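Serine protease inhibitor 2 (Anopheles gambiae, PDB 3PZF) inhibits clip-domain serine proteases of the mosquito hemolymph, CLIPB9 among them, and so holds back the activation of phenoloxidases and melanization. Local coordinates at residues Ile50-Ala58 against Tyr124-Ala134. Residues are numbered along the deposited sequence; the frame is centred on the assembly and turned at random.
Sequences ILLTLIYEA and YQQIANTHYHA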
ATOM      1  N   ILE A  50      -3.623  -0.678   9.515  1.00 18.67           N
ATOM      2  CA  ILE A  50      -4.372  -1.823  10.053  1.00 21.98           C
ATOM      3  C   ILE A  50      -3.474  -2.694  10.977  1.00 18.11           C
ATOM      4  O   ILE A  50      -3.921  -3.128  12.058  1.00 19.69           O
ATOM      5  CB  ILE A  50      -4.945  -2.726   8.920  1.00 23.73           C
ATOM      6  CG1 ILE A  50      -6.004  -1.979   8.090  1.00 24.43           C
ATOM      7  CG2 ILE A  50      -5.581  -3.987   9.514  1.00 23.25           C
ATOM      8  CD1 ILE A  50      -7.141  -1.441   8.900  1.00 30.24           C
ATOM      9  N   LEU A  51      -2.250  -2.970  10.546  1.00 19.64           N
ATOM     10  CA  LEU A  51      -1.316  -3.796  11.338  1.00 19.95           C
ATOM     11  C   LEU A  51      -1.026  -3.138  12.672  1.00 25.38           C
ATOM     12  O   LEU A  51      -1.011  -3.780  13.729  1.00 21.23           O
ATOM     13  CB  LEU A  51       0.029  -3.974  10.599  1.00 19.23           C
ATOM     14  CG  LEU A  51      -0.091  -4.619   9.230  1.00 25.52           C
ATOM     15  CD1 LEU A  51       1.301  -4.897   8.608  1.00 20.92           C
ATOM     16  CD2 LEU A  51      -0.885  -5.903   9.399  1.00 27.81           C
ATOM     17  N   LEU A  52      -0.756  -1.848  12.611  1.00 21.31           N
ATOM     18  CA  LEU A  52      -0.480  -1.076  13.817  1.00 26.22           C
ATOM     19  C   LEU A  52      -1.682  -1.039  14.744  1.00 25.24           C
ATOM     20  O   LEU A  52      -1.516  -1.108  15.950  1.00 24.22           O
ATOM     21  CB  LEU A  52      -0.046   0.342  13.464  1.00 24.59           C
ATOM     22  CG  LEU A  52       1.282   0.429  12.698  1.00 25.75           C
ATOM     23  CD1 LEU A  52       1.533   1.884  12.270  1.00 26.25           C
ATOM     24  CD2 LEU A  52       2.412  -0.099  13.576  1.00 27.11           C
ATOM     25  N   THR A  53      -2.886  -0.956  14.184  1.00 19.33           N
ATOM     26  CA  THR A  53      -4.085  -0.918  15.013  1.00 21.22           C
ATOM     27  C   THR A  53      -4.318  -2.302  15.621  1.00 22.92           C
ATOM     28  O   THR A  53      -4.703  -2.400  16.777  1.00 25.43           O
ATOM     29  CB  THR A  53      -5.305  -0.430  14.231  1.00 22.22           C
ATOM     30  OG1 THR A  53      -5.004   0.858  13.668  1.00 22.55           O
ATOM     31  CG2 THR A  53      -6.565  -0.285  15.193  1.00 22.28           C
ATOM     32  N   LEU A  54      -4.015  -3.380  14.896  1.00 20.00           N
ATOM     33  CA  LEU A  54      -4.139  -4.726  15.537  1.00 18.10           C
ATOM     34  C   LEU A  54      -3.185  -4.855  16.712  1.00 23.35           C
ATOM     35  O   LEU A  54      -3.508  -5.449  17.742  1.00 21.55           O
ATOM     36  CB  LEU A  54      -3.882  -5.827  14.520  1.00 17.63           C
ATOM     37  CG  LEU A  54      -5.064  -6.061  13.559  1.00 23.48           C
ATOM     38  CD1 LEU A  54      -4.558  -6.771  12.307  1.00 23.89           C
ATOM     39  CD2 LEU A  54      -6.218  -6.867  14.231  1.00 21.92           C
ATOM     40  N   ILE A  55      -1.999  -4.305  16.568  1.00 22.93           N
ATOM     41  CA  ILE A  55      -1.029  -4.366  17.634  1.00 23.03           C
ATOM     42  C   ILE A  55      -1.487  -3.505  18.797  1.00 23.65           C
ATOM     43  O   ILE A  55      -1.346  -3.909  19.966  1.00 23.74           O
ATOM     44  CB  ILE A  55       0.366  -3.935  17.145  1.00 25.75           C
ATOM     45  CG1 ILE A  55       0.917  -5.010  16.197  1.00 21.31           C
ATOM     46  CG2 ILE A  55       1.295  -3.725  18.331  1.00 27.77           C
ATOM     47  CD1 ILE A  55       2.221  -4.613  15.449  1.00 22.48           C
ATOM     48  N   TYR A  56      -2.058  -2.340  18.488  1.00 22.01           N
ATOM     49  CA  TYR A  56      -2.701  -1.499  19.502  1.00 24.35           C
ATOM     50  C   TYR A  56      -3.786  -2.256  20.273  1.00 25.11           C
ATOM     51  O   TYR A  56      -3.809  -2.227  21.494  1.00 26.67           O
ATOM     52  CB  TYR A  56      -3.270  -0.236  18.838  1.00 22.78           C
ATOM     53  CG  TYR A  56      -3.826   0.789  19.806  1.00 27.45           C
ATOM     54  CD1 TYR A  56      -2.977   1.599  20.542  1.00 31.26           C
ATOM     55  CD2 TYR A  56      -5.193   0.959  19.951  1.00 33.71           C
ATOM     56  CE1 TYR A  56      -3.491   2.563  21.408  1.00 36.71           C
ATOM     57  CE2 TYR A  56      -5.713   1.910  20.822  1.00 38.03           C
ATOM     58  CZ  TYR A  56      -4.853   2.707  21.541  1.00 42.66           C
ATOM     59  OH  TYR A  56      -5.351   3.659  22.406  1.00 48.09           O
ATOM     60  N   GLU A  57      -4.661  -2.963  19.560  1.00 23.02           N
ATOM     61  CA  GLU A  57      -5.730  -3.747  20.176  1.00 24.46           C
ATOM     62  C   GLU A  57      -5.169  -4.851  21.087  1.00 22.95           C
ATOM     63  O   GLU A  57      -5.786  -5.192  22.112  1.00 23.86           O
ATOM     64  CB  GLU A  57      -6.592  -4.386  19.072  1.00 23.13           C
ATOM     65  CG  GLU A  57      -7.508  -3.376  18.333  1.00 24.64           C
ATOM     66  CD  GLU A  57      -8.905  -3.270  18.938  1.00 27.28           C
ATOM     67  OE1 GLU A  57      -9.123  -3.698  20.127  1.00 29.90           O
ATOM     68  OE2 GLU A  57      -9.798  -2.752  18.221  1.00 27.62           O
ATOM     69  N   ALA A  58      -4.002  -5.373  20.730  1.00 22.34           N
ATOM     70  CA  ALA A  58      -3.397  -6.481  21.500  1.00 23.77           C
ATOM     71  C   ALA A  58      -2.692  -5.983  22.743  1.00 31.65           C
ATOM     72  O   ALA A  58      -2.407  -6.753  23.655  1.00 25.84           O
ATOM     73  CB  ALA A  58      -2.392  -7.224  20.644  1.00 22.73           C
ATOM     74  N   TYR A 124      -9.896 -11.891  21.250  1.00 33.16           N
ATOM     75  CA  TYR A 124      -9.004 -11.201  20.292  1.00 30.02           C
ATOM     76  C   TYR A 124      -9.167 -11.721  18.858  1.00 34.40           C
ATOM     77  O   TYR A 124      -9.241 -10.938  17.919  1.00 30.72           O
ATOM     78  CB  TYR A 124      -7.521 -11.305  20.703  1.00 31.49           C
ATOM     79  CG  TYR A 124      -6.654 -10.425  19.821  1.00 26.23           C
ATOM     80  CD1 TYR A 124      -6.502  -9.070  20.103  1.00 27.02           C
ATOM     81  CD2 TYR A 124      -6.039 -10.930  18.686  1.00 23.83           C
ATOM     82  CE1 TYR A 124      -5.742  -8.235  19.278  1.00 25.65           C
ATOM     83  CE2 TYR A 124      -5.267 -10.104  17.868  1.00 21.67           C
ATOM     84  CZ  TYR A 124      -5.136  -8.760  18.169  1.00 22.08           C
ATOM     85  OH  TYR A 124      -4.403  -7.933  17.355  1.00 20.98           O
ATOM     86  N   GLN A 125      -9.207 -13.038  18.667  1.00 33.24           N
ATOM     87  CA  GLN A 125      -9.460 -13.578  17.334  1.00 34.07           C
ATOM     88  C   GLN A 125     -10.787 -12.997  16.824  1.00 34.41           C
ATOM     89  O   GLN A 125     -10.890 -12.596  15.675  1.00 36.15           O
ATOM     90  CB  GLN A 125      -9.467 -15.127  17.354  1.00 37.68           C
ATOM     91  CG  GLN A 125      -9.773 -15.787  15.986  1.00 46.85           C
ATOM     92  CD  GLN A 125      -8.529 -16.234  15.199  1.00 54.88           C
ATOM     93  OE1 GLN A 125      -7.675 -16.973  15.711  1.00 45.02           O
ATOM     94  NE2 GLN A 125      -8.455 -15.829  13.940  1.00 45.83           N
ATOM     95  N   GLN A 126     -11.794 -12.904  17.692  1.00 36.56           N
ATOM     96  CA  GLN A 126     -13.087 -12.316  17.314  1.00 34.23           C
ATOM     97  C   GLN A 126     -12.971 -10.886  16.766  1.00 38.53           C
ATOM     98  O   GLN A 126     -13.441 -10.600  15.657  1.00 36.77           O
ATOM     99  CB  GLN A 126     -14.048 -12.320  18.516  1.00 37.28           C
ATOM    100  N   ILE A 127     -12.380  -9.981  17.543  1.00 32.06           N
ATOM    101  CA  ILE A 127     -12.215  -8.594  17.088  1.00 31.30           C
ATOM    102  C   ILE A 127     -11.381  -8.532  15.817  1.00 27.96           C
ATOM    103  O   ILE A 127     -11.679  -7.779  14.893  1.00 28.27           O
ATOM    104  CB  ILE A 127     -11.535  -7.733  18.162  1.00 35.21           C
ATOM    105  CG1 ILE A 127     -12.434  -7.621  19.399  1.00 43.58           C
ATOM    106  CG2 ILE A 127     -11.266  -6.333  17.637  1.00 46.80           C
ATOM    107  CD1 ILE A 127     -13.835  -7.272  19.070  1.00 41.18           C
ATOM    108  N   ALA A 128     -10.326  -9.322  15.756  1.00 27.73           N
ATOM    109  CA  ALA A 128      -9.426  -9.256  14.611  1.00 26.23           C
ATOM    110  C   ALA A 128     -10.176  -9.611  13.329  1.00 28.54           C
ATOM    111  O   ALA A 128     -10.072  -8.895  12.337  1.00 24.90           O
ATOM    112  CB  ALA A 128      -8.233 -10.180  14.819  1.00 29.02           C
ATOM    113  N   ASN A 129     -10.963 -10.690  13.378  1.00 33.33           N
ATOM    114  CA  ASN A 129     -11.753 -11.150  12.234  1.00 33.17           C
ATOM    115  C   ASN A 129     -12.852 -10.152  11.854  1.00 34.78           C
ATOM    116  O   ASN A 129     -13.046  -9.854  10.681  1.00 36.20           O
ATOM    117  CB  ASN A 129     -12.445 -12.503  12.531  1.00 38.84           C
ATOM    118  CG  ASN A 129     -11.474 -13.619  12.935  1.00 54.75           C
ATOM    119  OD1 ASN A 129     -10.269 -13.542  12.698  1.00 51.73           O
ATOM    120  ND2 ASN A 129     -12.020 -14.682  13.531  1.00 52.73           N
ATOM    121  N   THR A 130     -13.591  -9.667  12.850  1.00 35.46           N
ATOM    122  CA  THR A 130     -14.791  -8.861  12.598  1.00 39.88           C
ATOM    123  C   THR A 130     -14.463  -7.459  12.093  1.00 39.74           C
ATOM    124  O   THR A 130     -15.003  -7.024  11.071  1.00 43.19           O
ATOM    125  CB  THR A 130     -15.670  -8.756  13.874  1.00 38.58           C
ATOM    126  OG1 THR A 130     -16.188 -10.056  14.189  1.00 38.59           O
ATOM    127  CG2 THR A 130     -16.823  -7.794  13.676  1.00 44.54           C
ATOM    128  N   HIS A 131     -13.582  -6.755  12.804  1.00 29.41           N
ATOM    129  CA  HIS A 131     -13.335  -5.351  12.500  1.00 31.64           C
ATOM    130  C   HIS A 131     -12.142  -5.133  11.563  1.00 30.25           C
ATOM    131  O   HIS A 131     -12.120  -4.155  10.838  1.00 27.85           O
ATOM    132  CB  HIS A 131     -13.100  -4.558  13.784  1.00 34.01           C
ATOM    133  CG  HIS A 131     -14.199  -4.695  14.794  1.00 36.60           C
ATOM    134  ND1 HIS A 131     -15.339  -3.921  14.760  1.00 38.46           N
ATOM    135  CD2 HIS A 131     -14.326  -5.509  15.870  1.00 37.52           C
ATOM    136  CE1 HIS A 131     -16.121  -4.251  15.774  1.00 44.89           C
ATOM    137  NE2 HIS A 131     -15.530  -5.215  16.464  1.00 38.05           N
ATOM    138  N   TYR A 132     -11.155  -6.021  11.594  1.00 30.30           N
ATOM    139  CA  TYR A 132      -9.901  -5.775  10.864  1.00 30.39           C
ATOM    140  C   TYR A 132      -9.654  -6.809   9.789  1.00 25.20           C
ATOM    141  O   TYR A 132      -8.639  -6.766   9.095  1.00 29.68           O
ATOM    142  CB  TYR A 132      -8.724  -5.721  11.849  1.00 21.89           C
ATOM    143  CG  TYR A 132      -8.933  -4.665  12.923  1.00 23.46           C
ATOM    144  CD1 TYR A 132      -8.799  -3.306  12.618  1.00 25.88           C
ATOM    145  CD2 TYR A 132      -9.295  -5.012  14.224  1.00 23.44           C
ATOM    146  CE1 TYR A 132      -8.998  -2.327  13.581  1.00 23.93           C
ATOM    147  CE2 TYR A 132      -9.496  -4.045  15.189  1.00 24.14           C
ATOM    148  CZ  TYR A 132      -9.350  -2.710  14.872  1.00 24.28           C
ATOM    149  OH  TYR A 132      -9.557  -1.755  15.842  1.00 25.13           O
ATOM    150  N   HIS A 133     -10.589  -7.736   9.649  1.00 28.28           N
ATOM    151  CA  HIS A 133     -10.493  -8.771   8.635  1.00 37.63           C
ATOM    152  C   HIS A 133      -9.109  -9.413   8.638  1.00 34.33           C
ATOM    153  O   HIS A 133      -8.492  -9.626   7.589  1.00 31.00           O
ATOM    154  CB  HIS A 133     -10.893  -8.179   7.286  1.00 38.48           C
ATOM    155  CG  HIS A 133     -12.316  -7.712   7.282  1.00 54.92           C
ATOM    156  ND1 HIS A 133     -13.379  -8.590   7.314  1.00 63.43           N
ATOM    157  CD2 HIS A 133     -12.853  -6.470   7.344  1.00 54.27           C
ATOM    158  CE1 HIS A 133     -14.511  -7.908   7.344  1.00 60.97           C
ATOM    159  NE2 HIS A 133     -14.218  -6.619   7.365  1.00 52.76           N
ATOM    160  N   ALA A 134      -8.657  -9.700   9.855  1.00 30.82           N
ATOM    161  CA  ALA A 134      -7.378 -10.351  10.135  1.00 30.22           C
ATOM    162  C   ALA A 134      -7.597 -11.645  10.919  1.00 35.53           C
ATOM    163  O   ALA A 134      -8.612 -11.801  11.615  1.00 32.25           O
ATOM    164  CB  ALA A 134      -6.502  -9.407  10.941  1.00 29.65           C
TER
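Tyr-132 pushes its ring into helix 45-58 as a knob among Ile-50, Thr-53, Leu-54 and Glu-57. Its OH donates to Glu-57 OE2 over 2.6 Å, meeting that oxygen on the anti lone pair, with the carboxylate turned 74° from the ring. CG2 of Thr-53 reaches the same end of the ring, 3.4 Å from Tyr-132 OH. Leu-54 runs past the tyrosine in the opposite direction: its CD2 lies 3.6 Å from Tyr-132 CD2 and also touches Ala-128 CB, while CD1 packs on Ala-134 CB at 3.5 Å. Helical segments 50-58 and 124-132 run roughly antiparallel (152°), their axes 11.0 Å apart at closest approach; both belong to the helical part of the serpin fold that packs against its central sheet, where Thr-110 of strand 105-115 touches Leu-54 and Ala-134. A chi1 of -172° swings the Tyr-124 ring away from its own backbone N and across to helix 45-58, where its OH donates to Leu-54 O at 2.7 Å from above the carbonyl plane. Ala-58 N, the normal helical donor to Leu-54 O, comes from the opposite face. Further out, Arg-87 of helix 83-98 forms a salt bridge with Glu-57 OE2, which probably keeps the carboxylate charged.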